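Local coordinates for protein thiamine pyrophosphokinase (Candida albicans, PDB 2G9Z) that catalyses the transfer of a pyrophosphate group from ATP to thiamin, yielding thiamin pyrophosphate, at residues C89-A94 with D126-S131; F249-G254 with D329-N334; Y298-W303 with S313-S318. One frame throughout, in Å; residues are numbered along the deposited sequence.

Interaction 1 of 3, residues C89-A94 with D126-S131; sequences CADGGA and DFDSIS. With MG (magnesium ion), chain C; MG (magnesium ion), chain D; VNP (3-[(4-amino-2-methylpyrimidin-5-yl)methyl]-5-(2-{[hydroxy(phosphonoamino)phosphoryl]oxy}ethyl)-4-methyl-1,3-thiazol-3-I um), chain H.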
loop_
_atom_site.group_PDB
_atom_site.type_symbol
_atom_site.label_atom_id
_atom_site.label_comp_id
_atom_site.label_asym_id
_atom_site.label_seq_id
_atom_site.Cartn_x
_atom_site.Cartn_y
_atom_site.Cartn_z
ATOM N N CYS A 89 11.623 -13.935 -12.286
ATOM C CA CYS A 89 10.343 -14.225 -11.650
ATOM C C CYS A 89 10.607 -14.572 -10.194
ATOM O O CYS A 89 11.444 -15.421 -9.891
ATOM C CB CYS A 89 9.633 -15.412 -12.307
ATOM S SG CYS A 89 8.964 -15.107 -13.936
ATOM N N ALA A 90 9.909 -13.900 -9.290
ATOM C CA ALA A 90 10.059 -14.185 -7.871
ATOM C C ALA A 90 9.019 -15.250 -7.530
ATOM O O ALA A 90 7.833 -14.948 -7.425
ATOM C CB ALA A 90 9.815 -12.916 -7.043
ATOM N N ASP A 91 9.468 -16.495 -7.390
ATOM C CA ASP A 91 8.595 -17.623 -7.055
ATOM C C ASP A 91 7.277 -17.594 -7.827
ATOM O O ASP A 91 7.263 -17.785 -9.042
ATOM C CB ASP A 91 8.315 -17.642 -5.547
ATOM C CG ASP A 91 7.707 -18.959 -5.075
ATOM O OD1 ASP A 91 7.396 -19.824 -5.912
ATOM O OD2 ASP A 91 7.532 -19.135 -3.857
ATOM N N GLY A 92 6.177 -17.345 -7.119
ATOM C CA GLY A 92 4.862 -17.300 -7.740
ATOM C C GLY A 92 4.772 -16.462 -9.002
ATOM O O GLY A 92 3.888 -16.675 -9.831
ATOM N N GLY A 93 5.677 -15.501 -9.149
ATOM C CA GLY A 93 5.677 -14.663 -10.335
ATOM C C GLY A 93 5.761 -15.487 -11.609
ATOM O O GLY A 93 5.357 -15.028 -12.681
ATOM N N ALA A 94 6.288 -16.705 -11.501
ATOM C CA ALA A 94 6.398 -17.588 -12.657
ATOM C C ALA A 94 5.001 -18.025 -13.100
ATOM O O ALA A 94 4.724 -18.117 -14.298
ATOM C CB ALA A 94 7.255 -18.807 -12.314
ATOM N N ASP A 126 11.766 -19.156 -2.224
ATOM C CA ASP A 126 11.674 -20.395 -1.457
ATOM C C ASP A 126 10.756 -21.412 -2.130
ATOM O O ASP A 126 10.635 -22.547 -1.679
ATOM C CB ASP A 126 11.199 -20.115 -0.031
ATOM C CG ASP A 126 9.948 -19.277 0.008
ATOM O OD1 ASP A 126 9.390 -18.998 -1.069
ATOM O OD2 ASP A 126 9.535 -18.901 1.118
ATOM N N PHE A 127 10.119 -20.984 -3.216
ATOM C CA PHE A 127 9.229 -21.823 -4.009
ATOM C C PHE A 127 8.029 -22.451 -3.312
ATOM O O PHE A 127 7.714 -23.621 -3.546
ATOM C CB PHE A 127 10.039 -22.926 -4.702
ATOM C CG PHE A 127 11.099 -22.405 -5.627
ATOM C CD1 PHE A 127 10.914 -21.214 -6.321
ATOM C CD2 PHE A 127 12.276 -23.114 -5.823
ATOM C CE1 PHE A 127 11.889 -20.736 -7.198
ATOM C CE2 PHE A 127 13.254 -22.645 -6.697
ATOM C CZ PHE A 127 13.059 -21.453 -7.385
ATOM N N ASP A 128 7.352 -21.687 -2.465
ATOM C CA ASP A 128 6.173 -22.213 -1.795
ATOM C C ASP A 128 4.896 -21.727 -2.475
ATOM O O ASP A 128 3.792 -22.004 -2.008
ATOM C CB ASP A 128 6.165 -21.827 -0.315
ATOM C CG ASP A 128 6.365 -20.346 -0.091
ATOM O OD1 ASP A 128 6.383 -19.571 -1.068
ATOM O OD2 ASP A 128 6.499 -19.962 1.082
ATOM N N SER A 129 5.047 -21.006 -3.585
ATOM C CA SER A 129 3.891 -20.515 -4.320
ATOM C C SER A 129 3.919 -20.984 -5.773
ATOM O O SER A 129 2.876 -21.286 -6.346
ATOM C CB SER A 129 3.816 -18.981 -4.259
ATOM O OG SER A 129 4.893 -18.379 -4.954
ATOM N N ILE A 130 5.109 -21.060 -6.368
ATOM C CA ILE A 130 5.215 -21.506 -7.756
ATOM C C ILE A 130 4.608 -22.910 -7.870
ATOM O O ILE A 130 4.818 -23.753 -7.003
ATOM C CB ILE A 130 6.694 -21.530 -8.233
ATOM C CG1 ILE A 130 6.759 -21.776 -9.740
ATOM C CG2 ILE A 130 7.468 -22.616 -7.499
ATOM C CD1 ILE A 130 8.162 -21.701 -10.312
ATOM N N SER A 131 3.842 -23.157 -8.926
ATOM C CA SER A 131 3.220 -24.463 -9.102
ATOM C C SER A 131 4.194 -25.443 -9.746
ATOM O O SER A 131 4.975 -25.071 -10.621
ATOM C CB SER A 131 1.961 -24.349 -9.969
ATOM O OG SER A 131 2.293 -24.079 -11.318
HETATM MG MG MG C . 7.666 -17.823 -1.921
HETATM MG MG MG D . 7.486 -18.104 1.513
HETATM O O2G VNP H . 6.079 -16.884 2.444
HETATM P PG VNP H . 5.319 -15.654 1.740
HETATM O O3G VNP H . 4.404 -14.985 2.692
HETATM O O1G VNP H . 4.526 -16.281 0.488
HETATM N N3B VNP H . 6.438 -14.637 1.146
HETATM P PB VNP H . 7.815 -15.364 0.692
HETATM O O2B VNP H . 8.683 -14.368 0.028
HETATM O O1B VNP H . 7.459 -16.578 -0.076
HETATM O O1 VNP H . 8.495 -15.828 2.078
HETATM C C7 VNP H . 8.892 -14.929 3.120
HETATM C C12 VNP H . 10.055 -15.606 3.849
HETATM C C11 VNP H . 10.606 -14.891 5.086
HETATM C C10 VNP H . 9.814 -15.063 6.384
HETATM C CM4 VNP H . 9.008 -16.324 6.702
HETATM S S1 VNP H . 10.753 -13.074 5.032
HETATM C C9 VNP H . 10.473 -12.914 6.751
HETATM N N5 VNP H . 9.869 -14.011 7.208
HETATM C C7A VNP H . 9.198 -14.056 8.517
HETATM C C5A VNP H . 9.794 -13.089 9.545
HETATM C C6A VNP H . 8.956 -12.076 9.995
HETATM N N1A VNP H . 9.336 -11.261 10.963
HETATM C C2A VNP H . 10.540 -11.385 11.535
HETATM C CM2 VNP H . 10.936 -10.446 12.676
HETATM N N3A VNP H . 11.387 -12.340 11.125
HETATM C C4A VNP H . 11.045 -13.191 10.148
HETATM N N4A VNP H . 11.917 -14.116 9.760
HETATM O O HOH W 1 5.618 -16.692 -2.264
#
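A two-magnesium site is built where Asp-91, just past strand 86-90, meets the loop 126-131 and its Asp-x-Asp pair, Asp-126 and Asp-128. Asp-91 OD2 binds one magnesium ion at 2.3 Å, beside Asp-126 OD1, Asp-128 OD1 and, from outside the two segments, Asp-155. The second oxygens of the pair, Asp-126 OD2 and Asp-128 OD2, bind another magnesium, so Asp-126 and Asp-128 each bridge the two metals, as does O1B of the phosphonoamino thiamin analogue. Asp-91 is in turn held by the backbone of the loop. Ile-130 N donates to Asp-91 OD1 at 2.6 Å from above the carboxylate plane (38° out of it), while Ser-129 N reaches Asp-91 OD2 at 3.1 Å on the syn side but tilted out of that plane; a weak bond from Asp-128 N joins the same oxygen. The ring of Phe-127 turns its edge to Asp-91 OD1, and beyond the carboxylate Ala-94 CB packs on Ile-130 CD1 at 3.6 Å. Asp-91 OD2 and Asp-128 OD1 stand only 3.0 Å apart, an approach that the shared magnesium probably makes tolerable, while the amide donors fix the rotation of the Asp-91 carboxylate, leaving OD2 aimed at the metal and OD1 on the loop backbone.

Interaction 2 of 3, residues F249-G254 with D329-N334; sequences FLLKKG and DDIVMN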
loop_
_atom_site.group_PDB
_atom_site.type_symbol
_atom_site.label_atom_id
_atom_site.label_comp_id
_atom_site.label_asym_id
_atom_site.label_seq_id
_atom_site.Cartn_x
_atom_site.Cartn_y
_atom_site.Cartn_z
ATOM N N PHE A 249 7.864 5.293 -7.831
ATOM C CA PHE A 249 9.311 5.439 -7.838
ATOM C C PHE A 249 9.751 6.379 -6.743
ATOM O O PHE A 249 8.932 6.970 -6.030
ATOM C CB PHE A 249 9.800 5.954 -9.201
ATOM C CG PHE A 249 9.066 7.165 -9.696
ATOM C CD1 PHE A 249 7.814 7.042 -10.292
ATOM C CD2 PHE A 249 9.614 8.436 -9.545
ATOM C CE1 PHE A 249 7.118 8.172 -10.727
ATOM C CE2 PHE A 249 8.930 9.568 -9.975
ATOM C CZ PHE A 249 7.679 9.437 -10.567
ATOM N N LEU A 250 11.059 6.533 -6.618
ATOM C CA LEU A 250 11.595 7.371 -5.571
ATOM C C LEU A 250 12.135 8.697 -6.071
ATOM O O LEU A 250 12.853 8.755 -7.066
ATOM C CB LEU A 250 12.698 6.608 -4.830
ATOM C CG LEU A 250 13.096 7.083 -3.431
ATOM C CD1 LEU A 250 11.927 6.884 -2.479
ATOM C CD2 LEU A 250 14.309 6.294 -2.944
ATOM N N LEU A 251 11.753 9.763 -5.385
ATOM C CA LEU A 251 12.257 11.086 -5.699
ATOM C C LEU A 251 13.466 11.146 -4.775
ATOM O O LEU A 251 13.385 10.727 -3.621
ATOM C CB LEU A 251 11.235 12.162 -5.327
ATOM C CG LEU A 251 9.968 12.203 -6.184
ATOM C CD1 LEU A 251 9.019 13.252 -5.636
ATOM C CD2 LEU A 251 10.339 12.522 -7.628
ATOM N N LYS A 252 14.590 11.639 -5.276
ATOM C CA LYS A 252 15.794 11.689 -4.460
ATOM C C LYS A 252 16.028 13.028 -3.786
ATOM O O LYS A 252 15.727 14.078 -4.349
ATOM C CB LYS A 252 17.019 11.343 -5.306
ATOM C CG LYS A 252 16.966 9.978 -5.986
ATOM C CD LYS A 252 18.338 9.614 -6.524
ATOM C CE LYS A 252 18.378 8.196 -7.083
ATOM N NZ LYS A 252 19.793 7.718 -7.198
ATOM N N LYS A 253 16.570 12.975 -2.572
ATOM C CA LYS A 253 16.895 14.179 -1.816
ATOM C C LYS A 253 17.497 15.186 -2.789
ATOM O O LYS A 253 18.432 14.862 -3.523
ATOM C CB LYS A 253 17.920 13.846 -0.731
ATOM C CG LYS A 253 18.404 15.037 0.080
ATOM C CD LYS A 253 19.367 14.569 1.164
ATOM C CE LYS A 253 19.781 15.700 2.084
ATOM N NZ LYS A 253 20.754 15.217 3.104
ATOM N N GLY A 254 16.961 16.400 -2.789
ATOM C CA GLY A 254 17.459 17.420 -3.694
ATOM C C GLY A 254 16.432 17.736 -4.768
ATOM O O GLY A 254 15.237 17.520 -4.576
ATOM N N ASP A 329 14.595 15.117 1.579
ATOM C CA ASP A 329 15.002 13.722 1.771
ATOM C C ASP A 329 14.242 12.862 0.780
ATOM O O ASP A 329 13.216 13.292 0.240
ATOM C CB ASP A 329 14.669 13.244 3.186
ATOM C CG ASP A 329 15.886 13.165 4.074
ATOM O OD1 ASP A 329 16.853 12.478 3.688
ATOM O OD2 ASP A 329 15.872 13.785 5.157
ATOM N N ASP A 330 14.731 11.649 0.543
ATOM C CA ASP A 330 14.069 10.756 -0.399
ATOM C C ASP A 330 12.592 10.633 -0.047
ATOM O O ASP A 330 12.217 10.614 1.127
ATOM C CB ASP A 330 14.694 9.354 -0.377
ATOM C CG ASP A 330 16.115 9.320 -0.931
ATOM O OD1 ASP A 330 16.557 10.308 -1.561
ATOM O OD2 ASP A 330 16.788 8.283 -0.744
ATOM N N ILE A 331 11.754 10.560 -1.072
ATOM C CA ILE A 331 10.329 10.409 -0.855
ATOM C C ILE A 331 9.714 9.704 -2.050
ATOM O O ILE A 331 10.111 9.919 -3.198
ATOM C CB ILE A 331 9.636 11.782 -0.617
ATOM C CG1 ILE A 331 8.154 11.568 -0.264
ATOM C CG2 ILE A 331 9.784 12.665 -1.849
ATOM C CD1 ILE A 331 7.419 12.857 0.161
ATOM N N VAL A 332 8.748 8.845 -1.766
ATOM C CA VAL A 332 8.062 8.081 -2.794
ATOM C C VAL A 332 7.042 8.911 -3.563
ATOM O O VAL A 332 6.345 9.743 -2.988
ATOM C CB VAL A 332 7.305 6.883 -2.173
ATOM C CG1 VAL A 332 6.385 6.248 -3.206
ATOM C CG2 VAL A 332 8.298 5.864 -1.635
ATOM N N MET A 333 6.962 8.673 -4.866
ATOM C CA MET A 333 5.973 9.335 -5.703
ATOM C C MET A 333 5.285 8.295 -6.583
ATOM O O MET A 333 5.929 7.397 -7.127
ATOM C CB MET A 333 6.608 10.408 -6.601
ATOM C CG MET A 333 5.615 10.999 -7.608
ATOM S SD MET A 333 6.194 12.511 -8.443
ATOM C CE MET A 333 4.718 13.512 -8.424
ATOM N N ASN A 334 3.967 8.402 -6.686
ATOM C CA ASN A 334 3.207 7.511 -7.541
ATOM C C ASN A 334 2.506 8.394 -8.554
ATOM O O ASN A 334 2.088 9.505 -8.233
ATOM C CB ASN A 334 2.158 6.714 -6.753
ATOM C CG ASN A 334 1.009 7.576 -6.257
ATOM O OD1 ASN A 334 1.197 8.464 -5.432
ATOM N ND2 ASN A 334 -0.190 7.308 -6.756
HETATM O O HOH W 2 19.410 12.647 4.522
#
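Phe-249 and Met-333 run alongside each other in one direction, a good example of how cross-strand neighbours fill one face of a sheet. Met-333 runs its CG alongside the far end of the ring, 3.9 Å from Phe-249 CZ. Its sulfur makes an oblique Met-aromatic contact, SD standing 5.0 Å from the ring centroid and 56° off the ring normal. The phenyl group is folded back by its first torsion (chi1 50°), which places CG between the backbone N and the carbonyl carbon and brings one ring face over Met-333 O. On the same face Leu-251 runs beside Ile-331, CB to CG2 at 3.8 Å, but slants across Met-333, its CG against Met-333 CB. Ile-47 of strand 45-47 packs on both Phe-249 and Leu-251.

The backbones beneath form an antiparallel ladder within the long mixed sheet, where strands 246-251 and 331-336 are neighbours. Phe-249 with Met-333 and Leu-251 with Ile-331 are hydrogen-bonded pairs; Phe-249 N donates to Met-333 O at 2.9 Å. Leu-250 with Val-332 is the non-hydrogen-bonded pair between them, and its side chains occupy the other face, Leu-250 CD1 meeting Val-332 CG2 at 3.9 Å under helix 217-233.

Past the ladder the side chains turn polar. Asp-330 is set square to Leu-250, and its OD1 takes the amide of Lys-253 nearly along the C-O axis (N to OD1 2.9 Å, N-H...O 162°), while OD2 accepts a hydrogen bond from Asn-231 ND2 of helix 217-233. Lys-253, fully extended, lies alongside Asp-329; rather than touching, Lys-253 NZ and Asp-329 OD1 share a water, which stands 2.7 Å from Asp-329 OD1.

Interaction 3 of 3, residues Y298-W303 with S313-S318; sequences YDMRNW and SSNRIS. With VNP (3-[(4-amino-2-methylpyrimidin-5-yl)methyl]-5-(2-{[hydroxy(phosphonoamino)phosphoryl]oxy}ethyl)-4-methyl-1,3-thiazol-3-I um), chain N.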
loop_
_atom_site.group_PDB
_atom_site.type_symbol
_atom_site.label_atom_id
_atom_site.label_comp_id
_atom_site.label_asym_id
_atom_site.label_seq_id
_atom_site.Cartn_x
_atom_site.Cartn_y
_atom_site.Cartn_z
ATOM N N TYR A 298 -1.425 21.136 -7.546
ATOM C CA TYR A 298 -1.359 21.755 -6.231
ATOM C C TYR A 298 0.126 21.781 -5.878
ATOM O O TYR A 298 0.637 20.898 -5.187
ATOM C CB TYR A 298 -2.165 20.929 -5.226
ATOM C CG TYR A 298 -3.602 20.764 -5.660
ATOM C CD1 TYR A 298 -4.568 21.720 -5.341
ATOM C CD2 TYR A 298 -3.984 19.687 -6.454
ATOM C CE1 TYR A 298 -5.877 21.603 -5.807
ATOM C CE2 TYR A 298 -5.284 19.564 -6.928
ATOM C CZ TYR A 298 -6.224 20.521 -6.604
ATOM O OH TYR A 298 -7.504 20.395 -7.097
ATOM N N ASP A 299 0.820 22.788 -6.405
ATOM C CA ASP A 299 2.247 22.934 -6.171
ATOM C C ASP A 299 2.519 23.323 -4.738
ATOM O O ASP A 299 1.789 24.117 -4.141
ATOM C CB ASP A 299 2.867 23.976 -7.118
ATOM C CG ASP A 299 3.347 23.364 -8.426
ATOM O OD1 ASP A 299 3.762 22.178 -8.409
ATOM O OD2 ASP A 299 3.329 24.067 -9.466
ATOM N N MET A 300 3.588 22.765 -4.194
ATOM C CA MET A 300 3.969 23.024 -2.817
ATOM C C MET A 300 5.237 23.862 -2.741
ATOM O O MET A 300 6.109 23.781 -3.605
ATOM C CB MET A 300 4.182 21.688 -2.092
ATOM C CG MET A 300 2.915 20.842 -1.948
ATOM S SD MET A 300 3.223 19.040 -1.890
ATOM C CE MET A 300 3.450 18.701 -3.622
ATOM N N ARG A 301 5.322 24.683 -1.705
ATOM C CA ARG A 301 6.496 25.505 -1.473
ATOM C C ARG A 301 6.766 25.397 0.020
ATOM O O ARG A 301 5.906 25.727 0.829
ATOM C CB ARG A 301 6.241 26.963 -1.886
ATOM C CG ARG A 301 5.920 27.132 -3.379
ATOM C CD ARG A 301 6.994 26.482 -4.245
ATOM N NE ARG A 301 6.490 26.097 -5.560
ATOM C CZ ARG A 301 6.149 26.954 -6.518
ATOM N NH1 ARG A 301 6.261 28.266 -6.315
ATOM N NH2 ARG A 301 5.681 26.499 -7.673
ATOM N N ASN A 302 7.946 24.896 0.374
ATOM C CA ASN A 302 8.330 24.732 1.773
ATOM C C ASN A 302 7.235 24.012 2.560
ATOM O O ASN A 302 6.990 24.312 3.729
ATOM C CB ASN A 302 8.609 26.103 2.387
ATOM C CG ASN A 302 9.745 26.827 1.684
ATOM O OD1 ASN A 302 10.876 26.344 1.647
ATOM N ND2 ASN A 302 9.446 27.988 1.117
ATOM N N TRP A 303 6.597 23.048 1.902
ATOM C CA TRP A 303 5.506 22.274 2.483
ATOM C C TRP A 303 6.045 21.030 3.190
ATOM O O TRP A 303 6.627 20.149 2.548
ATOM C CB TRP A 303 4.546 21.869 1.365
ATOM C CG TRP A 303 3.170 21.517 1.809
ATOM C CD1 TRP A 303 2.201 22.376 2.238
ATOM C CD2 TRP A 303 2.584 20.211 1.817
ATOM N NE1 TRP A 303 1.042 21.686 2.506
ATOM C CE2 TRP A 303 1.251 20.354 2.258
ATOM C CE3 TRP A 303 3.057 18.933 1.491
ATOM C CZ2 TRP A 303 0.381 19.265 2.382
ATOM C CZ3 TRP A 303 2.194 17.849 1.614
ATOM C CH2 TRP A 303 0.871 18.024 2.056
ATOM N N SER A 313 -1.936 13.803 -1.516
ATOM C CA SER A 313 -2.519 12.704 -2.275
ATOM C C SER A 313 -3.551 13.357 -3.176
ATOM O O SER A 313 -3.996 14.474 -2.904
ATOM C CB SER A 313 -3.168 11.651 -1.362
ATOM O OG SER A 313 -4.223 12.187 -0.592
ATOM N N SER A 314 -3.927 12.669 -4.244
ATOM C CA SER A 314 -4.863 13.223 -5.209
ATOM C C SER A 314 -4.331 14.533 -5.811
ATOM O O SER A 314 -5.101 15.433 -6.141
ATOM C CB SER A 314 -6.230 13.449 -4.567
ATOM O OG SER A 314 -6.844 12.203 -4.279
ATOM N N ASN A 315 -3.010 14.654 -5.921
ATOM C CA ASN A 315 -2.430 15.837 -6.552
ATOM C C ASN A 315 -2.554 15.491 -8.033
ATOM O O ASN A 315 -2.916 14.359 -8.361
ATOM C CB ASN A 315 -0.950 16.012 -6.181
ATOM C CG ASN A 315 -0.500 17.475 -6.242
ATOM O OD1 ASN A 315 -0.947 18.234 -7.102
ATOM N ND2 ASN A 315 0.393 17.869 -5.334
ATOM N N ARG A 316 -2.272 16.440 -8.924
ATOM C CA ARG A 316 -2.359 16.178 -10.359
ATOM C C ARG A 316 -1.140 16.774 -11.059
ATOM O O ARG A 316 -0.463 17.649 -10.519
ATOM C CB ARG A 316 -3.616 16.801 -10.986
ATOM C CG ARG A 316 -4.863 16.824 -10.128
ATOM C CD ARG A 316 -5.544 15.473 -9.979
ATOM N NE ARG A 316 -6.778 15.635 -9.209
ATOM C CZ ARG A 316 -7.388 14.665 -8.531
ATOM N NH1 ARG A 316 -6.889 13.441 -8.518
ATOM N NH2 ARG A 316 -8.489 14.932 -7.839
ATOM N N ILE A 317 -0.882 16.311 -12.274
ATOM C CA ILE A 317 0.258 16.792 -13.038
ATOM C C ILE A 317 -0.155 17.840 -14.071
ATOM O O ILE A 317 -0.897 17.548 -15.005
ATOM C CB ILE A 317 0.973 15.614 -13.743
ATOM C CG1 ILE A 317 1.489 14.621 -12.689
ATOM C CG2 ILE A 317 2.121 16.137 -14.601
ATOM C CD1 ILE A 317 2.205 13.417 -13.261
ATOM N N SER A 318 0.320 19.068 -13.878
ATOM C CA SER A 318 0.016 20.164 -14.792
ATOM C C SER A 318 1.080 20.306 -15.882
ATOM O O SER A 318 0.780 20.727 -17.000
ATOM C CB SER A 318 -0.103 21.485 -14.018
ATOM O OG SER A 318 -1.223 21.467 -13.150
HETATM O O2G VNP N . -10.256 13.111 -7.079
HETATM P PG VNP N . -9.807 11.621 -6.680
HETATM O O3G VNP N . -8.418 11.354 -7.120
HETATM O O1G VNP N . -10.860 10.638 -7.399
HETATM N N3B VNP N . -9.980 11.447 -5.074
HETATM P PB VNP N . -11.220 12.285 -4.444
HETATM O O2B VNP N . -11.411 11.856 -3.040
HETATM O O1B VNP N . -12.371 12.158 -5.363
HETATM O O1 VNP N . -10.718 13.816 -4.474
HETATM C C7 VNP N . -9.564 14.297 -3.775
HETATM C C12 VNP N . -9.832 15.771 -3.466
HETATM C C11 VNP N . -8.685 16.572 -2.841
HETATM C C10 VNP N . -7.561 17.004 -3.787
HETATM C CM4 VNP N . -7.794 17.293 -5.272
HETATM S S1 VNP N . -7.710 15.785 -1.517
HETATM C C9 VNP N . -6.261 16.665 -1.948
HETATM N N5 VNP N . -6.357 17.086 -3.211
HETATM C C7A VNP N . -5.189 17.539 -3.983
HETATM C C5A VNP N . -4.068 18.126 -3.119
HETATM C C6A VNP N . -2.844 17.472 -3.172
HETATM N N1A VNP N . -1.789 17.948 -2.537
HETATM C C2A VNP N . -1.869 19.077 -1.819
HETATM C CM2 VNP N . -0.618 19.622 -1.126
HETATM N N3A VNP N . -3.030 19.739 -1.730
HETATM C C4A VNP N . -4.127 19.292 -2.360
HETATM N N4A VNP N . -5.260 19.981 -2.250
HETATM O O HOH W 3 -8.339 18.218 -8.935
#
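Tyr-298 and Asn-315 mark the nearest approach of the two backbones, their CA atoms 6.0 Å apart, where strand 298-301 passes a chain that has just turned a corner at Ser-314. No ladder joins the segments; a side-chain amide does the work of a strand instead. Asn-315 swings its amide away from its own N (chi1 -153°) and reaches across so that OD1 accepts from Tyr-298 N at 3.0 Å and ND2 donates to Tyr-298 O, also at 3.0 Å. Asn-315 OD1 takes a second amide hydrogen from Arg-316 N, on a lone pair in the carbonyl plane, and Ser-312 is a further partner of ND2, which holds the amide against rotation. The same OD1 sits at the edge of the Tyr-298 ring, 3.4 Å from CD2, ring and amide planes being 56° apart. One face of that ring lies against C7A of the thiamin analogue, while Trp-303 turns a face to its methyl CM2. Arg-316 grips the terminal phosphate with two bonds, NH1 to O3G at 2.9 Å and NH2 to O2G at 2.6 Å. Together these groups line the thiamin pocket, which Gln-151 and Arg-216 of the second subunit complete at the dimer interface.

How the interactions relate
All three contacts reach one long mixed sheet, though interaction 3 joins its edge strand 315-316 to strand 298-301 of another sheet. All are largely buried: interactions 1 and 3 around a ligand, interaction 2 in the sheet interior with an exposed charged end. Interaction 1 lies among the parallel strands, across the chain's centre from the others, and is governed by metal ions and carboxylates. Interaction 2 is regular, mostly apolar sheet pairing. Interaction 3, about 5 Å from it at the nearest atoms, is made by side-chain polar bonds, not by a backbone ladder. Although interactions 1 and 3 stand about 39 Å apart by their centres, in the dimer the magnesium-bound phosphates of one subunit meet Arg-316 of the other.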